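Local coordinates for 49 protein (Murid herpesvirus 4, PDB 6A4V), which probably interacts with the host poly(ADP-ribose) polymerase 1 and thereby facilitates replication of this gammaherpesvirus, at residues Leu93-Leu96 against Ile97-His100; Lys157-Pro160 against Val161-Cys165; Val224-Phe227 against Lys228-Val232. All blocks are in the same frame, centred on the assembly; numbering follows the deposited sequence.

Contact 1. Residues Leu93-Leu96 against Ile97-His100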
ATOM      1  N   LEU B  93       7.433  -0.760 -17.159  1.00 35.11           N
ATOM      2  CA  LEU B  93       7.616  -2.037 -17.838  1.00 36.78           C
ATOM      3  C   LEU B  93       8.450  -1.828 -19.098  1.00 31.50           C
ATOM      4  O   LEU B  93       9.388  -2.572 -19.349  1.00 31.43           O
ATOM      5  CB  LEU B  93       6.269  -2.674 -18.152  1.00 31.30           C
ATOM      6  CG  LEU B  93       5.633  -3.404 -16.985  1.00 34.87           C
ATOM      7  CD1 LEU B  93       4.160  -3.536 -17.213  1.00 35.44           C
ATOM      8  CD2 LEU B  93       6.245  -4.776 -16.805  1.00 38.23           C
ATOM      9  N   ARG B  94       8.284  -0.718 -19.775  1.00 34.81           N
ATOM     10  CA  ARG B  94       9.156  -0.552 -20.953  1.00 39.23           C
ATOM     11  C   ARG B  94      10.604  -0.451 -20.509  1.00 42.20           C
ATOM     12  O   ARG B  94      11.525  -1.133 -20.998  1.00 44.26           O
ATOM     13  CB  ARG B  94       8.740   0.688 -21.723  1.00 33.37           C
ATOM     14  CG  ARG B  94       7.623   0.450 -22.713  1.00 36.43           C
ATOM     15  CD  ARG B  94       7.365   1.657 -23.626  1.00 32.28           C
ATOM     16  NE  ARG B  94       7.452   2.938 -22.941  1.00 36.00           N
ATOM     17  CZ  ARG B  94       6.408   3.557 -22.420  1.00 42.80           C
ATOM     18  NH1 ARG B  94       5.333   2.856 -22.122  1.00 52.48           N
ATOM     19  NH2 ARG B  94       6.454   4.843 -22.129  1.00 40.99           N
ATOM     20  N   GLU B  95      10.811   0.478 -19.589  1.00 45.06           N
ATOM     21  CA  GLU B  95      12.124   0.730 -19.006  1.00 38.44           C
ATOM     22  C   GLU B  95      12.700  -0.590 -18.481  1.00 33.77           C
ATOM     23  O   GLU B  95      13.953  -0.844 -18.549  1.00 36.94           O
ATOM     24  CB  GLU B  95      12.005   1.869 -17.986  1.00 45.85           C
ATOM     25  CG  GLU B  95      13.273   2.654 -17.727  1.00 61.02           C
ATOM     26  CD  GLU B  95      13.924   3.374 -18.899  1.00 68.00           C
ATOM     27  OE1 GLU B  95      13.286   4.302 -19.480  1.00 70.95           O
ATOM     28  OE2 GLU B  95      15.073   3.002 -19.221  1.00 57.71           O
ATOM     29  N   LEU B  96      11.866  -1.515 -18.028  1.00 33.33           N
ATOM     30  CA  LEU B  96      12.484  -2.791 -17.543  1.00 38.00           C
ATOM     31  C   LEU B  96      13.056  -3.611 -18.710  1.00 47.28           C
ATOM     32  O   LEU B  96      14.014  -4.318 -18.555  1.00 49.21           O
ATOM     33  CB  LEU B  96      11.435  -3.591 -16.781  1.00 33.09           C
ATOM     34  CG  LEU B  96      11.851  -5.009 -16.405  1.00 40.67           C
ATOM     35  CD1 LEU B  96      10.934  -5.540 -15.312  1.00 36.45           C
ATOM     36  CD2 LEU B  96      11.841  -5.961 -17.590  1.00 38.45           C
ATOM     37  N   ILE B  97      12.406  -3.528 -19.872  1.00 46.28           N
ATOM     38  CA  ILE B  97      12.667  -4.417 -20.964  1.00 45.86           C
ATOM     39  C   ILE B  97      13.942  -3.904 -21.628  1.00 46.90           C
ATOM     40  O   ILE B  97      14.907  -4.686 -21.838  1.00 46.60           O
ATOM     41  CB  ILE B  97      11.448  -4.501 -21.925  1.00 41.11           C
ATOM     42  CG1 ILE B  97      10.469  -5.596 -21.499  1.00 36.09           C
ATOM     43  CG2 ILE B  97      11.907  -4.731 -23.371  1.00 49.74           C
ATOM     44  CD1 ILE B  97       9.077  -5.525 -22.125  1.00 33.01           C
ATOM     45  N   ILE B  98      13.953  -2.589 -21.899  1.00 40.29           N
ATOM     46  CA  ILE B  98      15.125  -1.908 -22.316  1.00 39.69           C
ATOM     47  C   ILE B  98      16.346  -2.331 -21.499  1.00 44.91           C
ATOM     48  O   ILE B  98      17.473  -2.166 -22.012  1.00 43.14           O
ATOM     49  CB  ILE B  98      15.062  -0.376 -22.161  1.00 36.39           C
ATOM     50  CG1 ILE B  98      14.144   0.241 -23.199  1.00 32.64           C
ATOM     51  CG2 ILE B  98      16.481   0.139 -22.282  1.00 33.47           C
ATOM     52  CD1 ILE B  98      13.822   1.712 -23.002  1.00 35.02           C
ATOM     53  N   ARG B  99      16.155  -2.590 -20.202  1.00 48.03           N
ATOM     54  CA  ARG B  99      17.278  -2.913 -19.323  1.00 52.34           C
ATOM     55  C   ARG B  99      17.740  -4.313 -19.668  1.00 47.54           C
ATOM     56  O   ARG B  99      18.944  -4.556 -19.853  1.00 60.39           O
ATOM     57  CB  ARG B  99      16.945  -2.824 -17.825  1.00 64.21           C
ATOM     58  CG  ARG B  99      17.648  -1.677 -17.106  1.00 70.49           C
ATOM     59  CD  ARG B  99      17.408  -1.557 -15.600  1.00 78.91           C
ATOM     60  NE  ARG B  99      16.096  -1.020 -15.224  1.00 71.92           N
ATOM     61  CZ  ARG B  99      15.071  -1.751 -14.773  1.00 62.09           C
ATOM     62  NH1 ARG B  99      15.243  -3.030 -14.486  1.00 52.68           N
ATOM     63  NH2 ARG B  99      13.893  -1.190 -14.538  1.00 64.33           N
ATOM     64  N   HIS B 100      16.784  -5.234 -19.745  1.00 38.83           N
ATOM     65  CA  HIS B 100      17.074  -6.607 -20.158  1.00 44.82           C
ATOM     66  C   HIS B 100      17.764  -6.690 -21.524  1.00 56.98           C
ATOM     67  O   HIS B 100      18.568  -7.583 -21.742  1.00 58.59           O
ATOM     68  CB  HIS B 100      15.787  -7.372 -20.302  1.00 51.16           C
ATOM     69  CG  HIS B 100      16.049  -8.810 -20.219  1.00 48.93           C
ATOM     70  ND1 HIS B 100      16.590  -9.323 -19.096  1.00 45.71           N
ATOM     71  CD2 HIS B 100      15.834  -9.837 -21.076  1.00 55.10           C
ATOM     72  CE1 HIS B 100      16.686 -10.641 -19.215  1.00 54.69           C
ATOM     73  NE2 HIS B 100      16.264 -10.991 -20.446  1.00 52.88           N
TER
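Leu96 and Ile97 are neighbours on helix 89-104, and their side chains meet where CD2 of Leu96 lies 4.2 Å from CG1 of Ile97. CG of Leu96 stands opposite its backbone N (chi1 171°), which brings CD2 over the next peptide, 3.4 Å from Ile97 N. Ile97 N donates to two carbonyls. Its bond to Leu93 O is 3.2 Å long. The one to Arg94 O is 2.8 Å, with the donor 57° out of the carbonyl plane. Arg94 O also takes a straighter bond from Ile98 N.

One turn after Glu95, the chain of Arg99 bends at chi3 and folds back over the preceding backbone. One face of its guanidinium lies over Glu95 O and the CA of Leu96, and NH2 comes 3.7 Å from that CA. The charged end finds its partner across the dimer: NH1 makes a salt bridge to Glu300 of the second subunit. The Glu95 carboxylate does not pair with Arg99; its OE2 stays 5.8 Å from NE.

The chemistry is therefore divided. Ile97 packs on Leu124 of helix 111-126 within the subunit, while Arg99 places a positive charge, with one guanidinium face resting on its own backbone, at the subunit interface.

Contact 2. Residues Lys157-Pro160 against Val161-Cys165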
ATOM      1  N   LYS B 157      -0.850 -11.855 -34.031  1.00 69.24           N
ATOM      2  CA  LYS B 157      -1.113 -10.857 -32.967  1.00 78.66           C
ATOM      3  C   LYS B 157      -2.372 -11.206 -32.153  1.00 83.98           C
ATOM      4  O   LYS B 157      -2.522 -10.775 -30.995  1.00 62.18           O
ATOM      5  CB  LYS B 157      -1.338  -9.479 -33.600  1.00 89.86           C
ATOM      6  CG  LYS B 157      -0.167  -8.976 -34.432  1.00115.13           C
ATOM      7  CD  LYS B 157      -0.557  -8.195 -35.671  1.00120.21           C
ATOM      8  CE  LYS B 157       0.543  -8.178 -36.716  1.00109.62           C
ATOM      9  NZ  LYS B 157       0.461  -6.980 -37.584  1.00 99.83           N
ATOM     10  N   ASP B 158      -3.307 -11.927 -32.786  1.00 81.50           N
ATOM     11  CA  ASP B 158      -4.620 -12.226 -32.214  1.00 75.47           C
ATOM     12  C   ASP B 158      -4.526 -13.545 -31.431  1.00 78.25           C
ATOM     13  O   ASP B 158      -5.356 -13.806 -30.571  1.00 76.78           O
ATOM     14  CB  ASP B 158      -5.701 -12.178 -33.302  1.00 71.00           C
ATOM     15  CG  ASP B 158      -5.780 -10.838 -34.029  1.00 70.40           C
ATOM     16  OD1 ASP B 158      -5.944  -9.813 -33.349  1.00 60.22           O
ATOM     17  OD2 ASP B 158      -5.656 -10.823 -35.278  1.00 72.18           O
ATOM     18  N   GLN B 159      -3.491 -14.348 -31.699  1.00 73.03           N
ATOM     19  CA  GLN B 159      -3.157 -15.495 -30.867  1.00 73.70           C
ATOM     20  C   GLN B 159      -3.009 -15.052 -29.405  1.00 81.34           C
ATOM     21  O   GLN B 159      -2.345 -14.062 -29.087  1.00 77.53           O
ATOM     22  CB  GLN B 159      -1.875 -16.139 -31.399  1.00 74.71           C
ATOM     23  CG  GLN B 159      -1.361 -17.307 -30.572  1.00 70.39           C
ATOM     24  CD  GLN B 159       0.095 -17.601 -30.838  1.00 70.83           C
ATOM     25  OE1 GLN B 159       0.868 -16.724 -31.213  1.00 81.71           O
ATOM     26  NE2 GLN B 159       0.499 -18.836 -30.593  1.00 69.37           N
ATOM     27  N   PRO B 160      -3.656 -15.755 -28.451  1.00 73.64           N
ATOM     28  CA  PRO B 160      -3.484 -15.459 -27.031  1.00 71.49           C
ATOM     29  C   PRO B 160      -2.016 -15.492 -26.578  1.00 72.38           C
ATOM     30  O   PRO B 160      -1.219 -16.314 -27.020  1.00 75.49           O
ATOM     31  CB  PRO B 160      -4.275 -16.552 -26.287  1.00 76.33           C
ATOM     32  CG  PRO B 160      -5.237 -17.120 -27.326  1.00 79.77           C
ATOM     33  CD  PRO B 160      -4.653 -16.809 -28.694  1.00 79.28           C
ATOM     34  N   VAL B 161      -1.709 -14.595 -25.648  1.00 63.99           N
ATOM     35  CA  VAL B 161      -0.367 -14.261 -25.291  1.00 63.70           C
ATOM     36  C   VAL B 161       0.325 -15.466 -24.656  1.00 53.69           C
ATOM     37  O   VAL B 161       1.478 -15.729 -24.923  1.00 51.56           O
ATOM     38  CB  VAL B 161      -0.375 -13.036 -24.368  1.00 61.01           C
ATOM     39  CG1 VAL B 161       0.961 -12.811 -23.694  1.00 64.78           C
ATOM     40  CG2 VAL B 161      -0.832 -11.809 -25.138  1.00 63.94           C
ATOM     41  N   HIS B 162      -0.385 -16.183 -23.797  1.00 48.95           N
ATOM     42  CA  HIS B 162       0.175 -17.344 -23.135  1.00 52.69           C
ATOM     43  C   HIS B 162       0.579 -18.424 -24.170  1.00 57.32           C
ATOM     44  O   HIS B 162       1.638 -19.022 -24.071  1.00 57.73           O
ATOM     45  CB  HIS B 162      -0.826 -17.849 -22.083  1.00 63.56           C
ATOM     46  CG  HIS B 162      -2.094 -18.412 -22.638  1.00 58.64           C
ATOM     47  ND1 HIS B 162      -3.069 -17.622 -23.222  1.00 70.86           N
ATOM     48  CD2 HIS B 162      -2.554 -19.678 -22.688  1.00 52.95           C
ATOM     49  CE1 HIS B 162      -4.082 -18.379 -23.596  1.00 66.57           C
ATOM     50  NE2 HIS B 162      -3.781 -19.642 -23.288  1.00 61.73           N
ATOM     51  N   GLU B 163      -0.254 -18.652 -25.190  1.00 57.91           N
ATOM     52  CA  GLU B 163       0.082 -19.598 -26.250  1.00 63.73           C
ATOM     53  C   GLU B 163       1.456 -19.239 -26.829  1.00 61.01           C
ATOM     54  O   GLU B 163       2.341 -20.094 -26.883  1.00 64.67           O
ATOM     55  CB  GLU B 163      -1.025 -19.653 -27.306  1.00 75.10           C
ATOM     56  CG  GLU B 163      -2.087 -20.704 -26.996  1.00 74.87           C
ATOM     57  CD  GLU B 163      -3.390 -20.546 -27.755  1.00 81.91           C
ATOM     58  OE1 GLU B 163      -3.359 -19.935 -28.845  1.00 96.21           O
ATOM     59  OE2 GLU B 163      -4.436 -21.021 -27.247  1.00 74.36           O
ATOM     60  N   TRP B 164       1.638 -17.959 -27.183  1.00 57.81           N
ATOM     61  CA  TRP B 164       2.895 -17.432 -27.745  1.00 50.29           C
ATOM     62  C   TRP B 164       4.073 -17.606 -26.787  1.00 60.44           C
ATOM     63  O   TRP B 164       5.165 -17.923 -27.237  1.00 59.36           O
ATOM     64  CB  TRP B 164       2.704 -15.969 -28.160  1.00 54.25           C
ATOM     65  CG  TRP B 164       3.850 -15.282 -28.835  1.00 42.06           C
ATOM     66  CD1 TRP B 164       3.984 -15.098 -30.181  1.00 41.94           C
ATOM     67  CD2 TRP B 164       4.863 -14.451 -28.232  1.00 36.83           C
ATOM     68  NE1 TRP B 164       5.083 -14.327 -30.460  1.00 39.54           N
ATOM     69  CE2 TRP B 164       5.668 -13.947 -29.280  1.00 35.24           C
ATOM     70  CE3 TRP B 164       5.263 -14.195 -26.921  1.00 41.02           C
ATOM     71  CZ2 TRP B 164       6.780 -13.134 -29.058  1.00 35.16           C
ATOM     72  CZ3 TRP B 164       6.362 -13.392 -26.697  1.00 32.99           C
ATOM     73  CH2 TRP B 164       7.095 -12.853 -27.750  1.00 36.43           C
ATOM     74  N   CYS B 165       3.856 -17.388 -25.486  1.00 60.59           N
ATOM     75  CA  CYS B 165       4.927 -17.571 -24.494  1.00 64.53           C
ATOM     76  C   CYS B 165       5.367 -19.041 -24.452  1.00 68.71           C
ATOM     77  O   CYS B 165       6.555 -19.340 -24.266  1.00 69.73           O
ATOM     78  CB  CYS B 165       4.502 -17.127 -23.095  1.00 68.64           C
ATOM     79  SG  CYS B 165       5.904 -16.874 -21.970  1.00 61.18           S
TER
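This is the N-terminal start of helix 161-168, with Pro160 at the N-cap position. The loop residues Gln159 and Pro160 fold against the first turn. Trp164 N gives a weak bond of 3.3 Å to Pro160 O, the first i to i+4 link of the helix.

The proline ring and the Glu163 side chain run side by side and point the same way. OE1 of Glu163 comes 3.4 Å from CD of Pro160. On His162, CG sits between the backbone N and the carbonyl carbon (chi1 67°). This brings the imidazole beside the proline, and CE1 meets Pro160 CB at 3.3 Å in an oblique approach.

Gln159 reaches over the helix start with an extended chain. Its NE2 is 3.7 Å from CB of Glu163, and the amide and carboxylate planes are 51° apart. None of these side-chain contacts is a hydrogen bond or salt bridge; they are van der Waals approaches.

Trp164 points its indole inward to helix 213-235, where it packs on Val224. Tyr155 and Phe168 each make edge-to-face contacts with it. The Gln159 amide stands almost perpendicular to the indole, at 86°. Its OE1 is buried without a polar partner in the model. It lies in the ring plane at the indole edge, 3.7 Å from CD1 of Trp164 and 3.6 Å from CB of Trp164.

Contact 3. Residues Val224-Phe227 against Lys228-Val232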
ATOM      1  N   VAL B 224       8.059  -9.822 -22.482  1.00 48.89           N
ATOM      2  CA  VAL B 224       7.350  -9.279 -23.603  1.00 46.86           C
ATOM      3  C   VAL B 224       5.879  -9.667 -23.422  1.00 40.56           C
ATOM      4  O   VAL B 224       5.010  -8.885 -23.632  1.00 45.43           O
ATOM      5  CB  VAL B 224       7.897  -9.787 -24.955  1.00 48.47           C
ATOM      6  CG1 VAL B 224       6.826  -9.817 -26.020  1.00 50.12           C
ATOM      7  CG2 VAL B 224       9.070  -8.976 -25.462  1.00 46.18           C
ATOM      8  N   SER B 225       5.638 -10.925 -23.090  1.00 37.19           N
ATOM      9  CA  SER B 225       4.324 -11.428 -22.892  1.00 43.87           C
ATOM     10  C   SER B 225       3.628 -10.584 -21.806  1.00 43.96           C
ATOM     11  O   SER B 225       2.546 -10.160 -21.997  1.00 40.18           O
ATOM     12  CB  SER B 225       4.309 -12.888 -22.516  1.00 42.76           C
ATOM     13  OG  SER B 225       5.245 -13.671 -23.270  1.00 46.04           O
ATOM     14  N   VAL B 226       4.273 -10.415 -20.659  1.00 38.53           N
ATOM     15  CA  VAL B 226       3.710  -9.648 -19.592  1.00 37.99           C
ATOM     16  C   VAL B 226       3.432  -8.236 -20.098  1.00 33.43           C
ATOM     17  O   VAL B 226       2.399  -7.672 -19.833  1.00 37.53           O
ATOM     18  CB  VAL B 226       4.607  -9.582 -18.344  1.00 34.70           C
ATOM     19  CG1 VAL B 226       4.032  -8.582 -17.356  1.00 38.55           C
ATOM     20  CG2 VAL B 226       4.787 -10.930 -17.703  1.00 31.81           C
ATOM     21  N   PHE B 227       4.373  -7.646 -20.800  1.00 29.59           N
ATOM     22  CA  PHE B 227       4.116  -6.284 -21.286  1.00 33.74           C
ATOM     23  C   PHE B 227       2.846  -6.199 -22.149  1.00 34.62           C
ATOM     24  O   PHE B 227       2.167  -5.114 -22.204  1.00 36.87           O
ATOM     25  CB  PHE B 227       5.311  -5.799 -22.095  1.00 29.21           C
ATOM     26  CG  PHE B 227       5.192  -4.394 -22.617  1.00 28.95           C
ATOM     27  CD1 PHE B 227       5.232  -3.321 -21.740  1.00 31.21           C
ATOM     28  CD2 PHE B 227       5.165  -4.132 -23.969  1.00 34.10           C
ATOM     29  CE1 PHE B 227       5.110  -2.030 -22.222  1.00 38.01           C
ATOM     30  CE2 PHE B 227       5.072  -2.828 -24.450  1.00 37.05           C
ATOM     31  CZ  PHE B 227       5.047  -1.773 -23.571  1.00 34.78           C
ATOM     32  N   LYS B 228       2.598  -7.248 -22.956  1.00 37.98           N
ATOM     33  CA  LYS B 228       1.511  -7.208 -23.935  1.00 45.57           C
ATOM     34  C   LYS B 228       0.213  -7.324 -23.132  1.00 43.25           C
ATOM     35  O   LYS B 228      -0.728  -6.552 -23.397  1.00 33.80           O
ATOM     36  CB  LYS B 228       1.720  -8.212 -25.082  1.00 50.83           C
ATOM     37  CG  LYS B 228       0.466  -8.720 -25.810  1.00 55.76           C
ATOM     38  CD  LYS B 228       0.080  -7.916 -27.051  1.00 61.07           C
ATOM     39  CE  LYS B 228      -0.857  -8.635 -28.007  1.00 68.33           C
ATOM     40  NZ  LYS B 228      -0.167  -9.620 -28.871  1.00 67.68           N
ATOM     41  N   LEU B 229       0.226  -8.153 -22.077  1.00 38.62           N
ATOM     42  CA  LEU B 229      -0.958  -8.286 -21.260  1.00 33.85           C
ATOM     43  C   LEU B 229      -1.283  -6.934 -20.619  1.00 34.81           C
ATOM     44  O   LEU B 229      -2.436  -6.467 -20.685  1.00 42.84           O
ATOM     45  CB  LEU B 229      -0.755  -9.346 -20.185  1.00 40.81           C
ATOM     46  CG  LEU B 229      -1.241 -10.774 -20.411  1.00 48.06           C
ATOM     47  CD1 LEU B 229      -1.281 -11.478 -19.068  1.00 56.52           C
ATOM     48  CD2 LEU B 229      -2.627 -10.879 -21.032  1.00 51.30           C
ATOM     49  N   PHE B 230      -0.315  -6.303 -19.956  1.00 37.40           N
ATOM     50  CA  PHE B 230      -0.598  -5.057 -19.245  1.00 33.68           C
ATOM     51  C   PHE B 230      -0.984  -4.008 -20.289  1.00 36.58           C
ATOM     52  O   PHE B 230      -1.799  -3.118 -20.055  1.00 33.78           O
ATOM     53  CB  PHE B 230       0.590  -4.617 -18.363  1.00 32.49           C
ATOM     54  CG  PHE B 230       0.573  -5.213 -16.978  1.00 29.31           C
ATOM     55  CD1 PHE B 230      -0.468  -4.928 -16.084  1.00 27.86           C
ATOM     56  CD2 PHE B 230       1.551  -6.113 -16.572  1.00 29.90           C
ATOM     57  CE1 PHE B 230      -0.502  -5.494 -14.822  1.00 29.26           C
ATOM     58  CE2 PHE B 230       1.502  -6.685 -15.303  1.00 30.74           C
ATOM     59  CZ  PHE B 230       0.502  -6.357 -14.419  1.00 24.68           C
ATOM     60  N   SER B 231      -0.425  -4.120 -21.491  1.00 42.13           N
ATOM     61  CA  SER B 231      -0.771  -3.119 -22.489  1.00 41.51           C
ATOM     62  C   SER B 231      -2.264  -3.158 -22.778  1.00 43.94           C
ATOM     63  O   SER B 231      -2.924  -2.137 -22.941  1.00 37.28           O
ATOM     64  CB  SER B 231      -0.005  -3.302 -23.742  1.00 50.65           C
ATOM     65  OG  SER B 231       1.257  -2.654 -23.648  1.00 38.41           O
ATOM     66  N   VAL B 232      -2.779  -4.362 -22.935  1.00 37.25           N
ATOM     67  CA  VAL B 232      -4.156  -4.491 -23.316  1.00 39.26           C
ATOM     68  C   VAL B 232      -5.002  -4.057 -22.121  1.00 36.29           C
ATOM     69  O   VAL B 232      -5.928  -3.259 -22.216  1.00 36.59           O
ATOM     70  CB  VAL B 232      -4.431  -5.941 -23.771  1.00 38.80           C
ATOM     71  CG1 VAL B 232      -5.893  -6.318 -23.685  1.00 39.38           C
ATOM     72  CG2 VAL B 232      -3.892  -6.149 -25.183  1.00 28.56           C
TER
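Phe227 O is gripped twice by Ser231, one turn further along helix 213-235. Ser231 N donates to it at 2.9 Å, and Ser231 OG donates to it at 3.0 Å. The two donors arrive from opposite faces of the carbonyl plane. Ser231 OG is placed for this by a chi1 of -85°, which sets it beside its own backbone N and lets it reach back to the previous turn. The hydroxyl of this buried serine is thus satisfied within the helix.

The other backbone bonds follow the same i to i+4 pattern. Phe230 N to Val226 O is the straightest, at 3.0 Å with an N-H...O angle of 173°. Leu229 N binds Ser225 O, and Lys228 N binds Val224 O. Lys228 N also makes a weak bond to Ser225 O. Ser225 OG turns back to Val221 O, one turn earlier.

The same Ser231 hydroxyl sits over one face of the Phe227 ring, offset toward the rim and 3.9 Å from CZ of Phe227. It therefore meets both the carbonyl and the ring of one residue. On another side of the helix, Val226 and Phe230 lie alongside each other. CG1 of Val226 touches the edge of the Phe230 ring near its plane, 3.6 Å from CD2 of Phe230.

Further out, Phe227 packs on Leu131, Leu132 and Leu135 of helix 131-146 and on Ile97 of helix 89-104. The Phe230 ring meets Tyr40 edge to face, and Leu229 packs on Asn186 and Phe189 of a loop. Buried side chains directed to several neighbours at once mark this as a central helix of an all-alpha helical bundle, with a serine hydroxyl bonded back to the i-4 carbonyl.

How the contacts relate
From the N terminus the chain passes through contact 1, then contact 2, then contact 3. They are in series, with no nesting or crossing. Each joins adjacent segments, so none closes a long loop. Contacts 1 and 3 are turns within helices 89-104 and 213-235, and contact 2 is the entry into helix 161-168. Contact 3 ties the other two together. It touches contact 1 where Arg94 packs on Phe227 and Leu93 on both Phe227 and Phe230. It touches contact 2 through Cys165 on Ser225 and Val161 on Lys228. Contacts 1 and 2 do not meet; their nearest atoms are about 9 Å apart. Contact 1 alone reaches the second subunit.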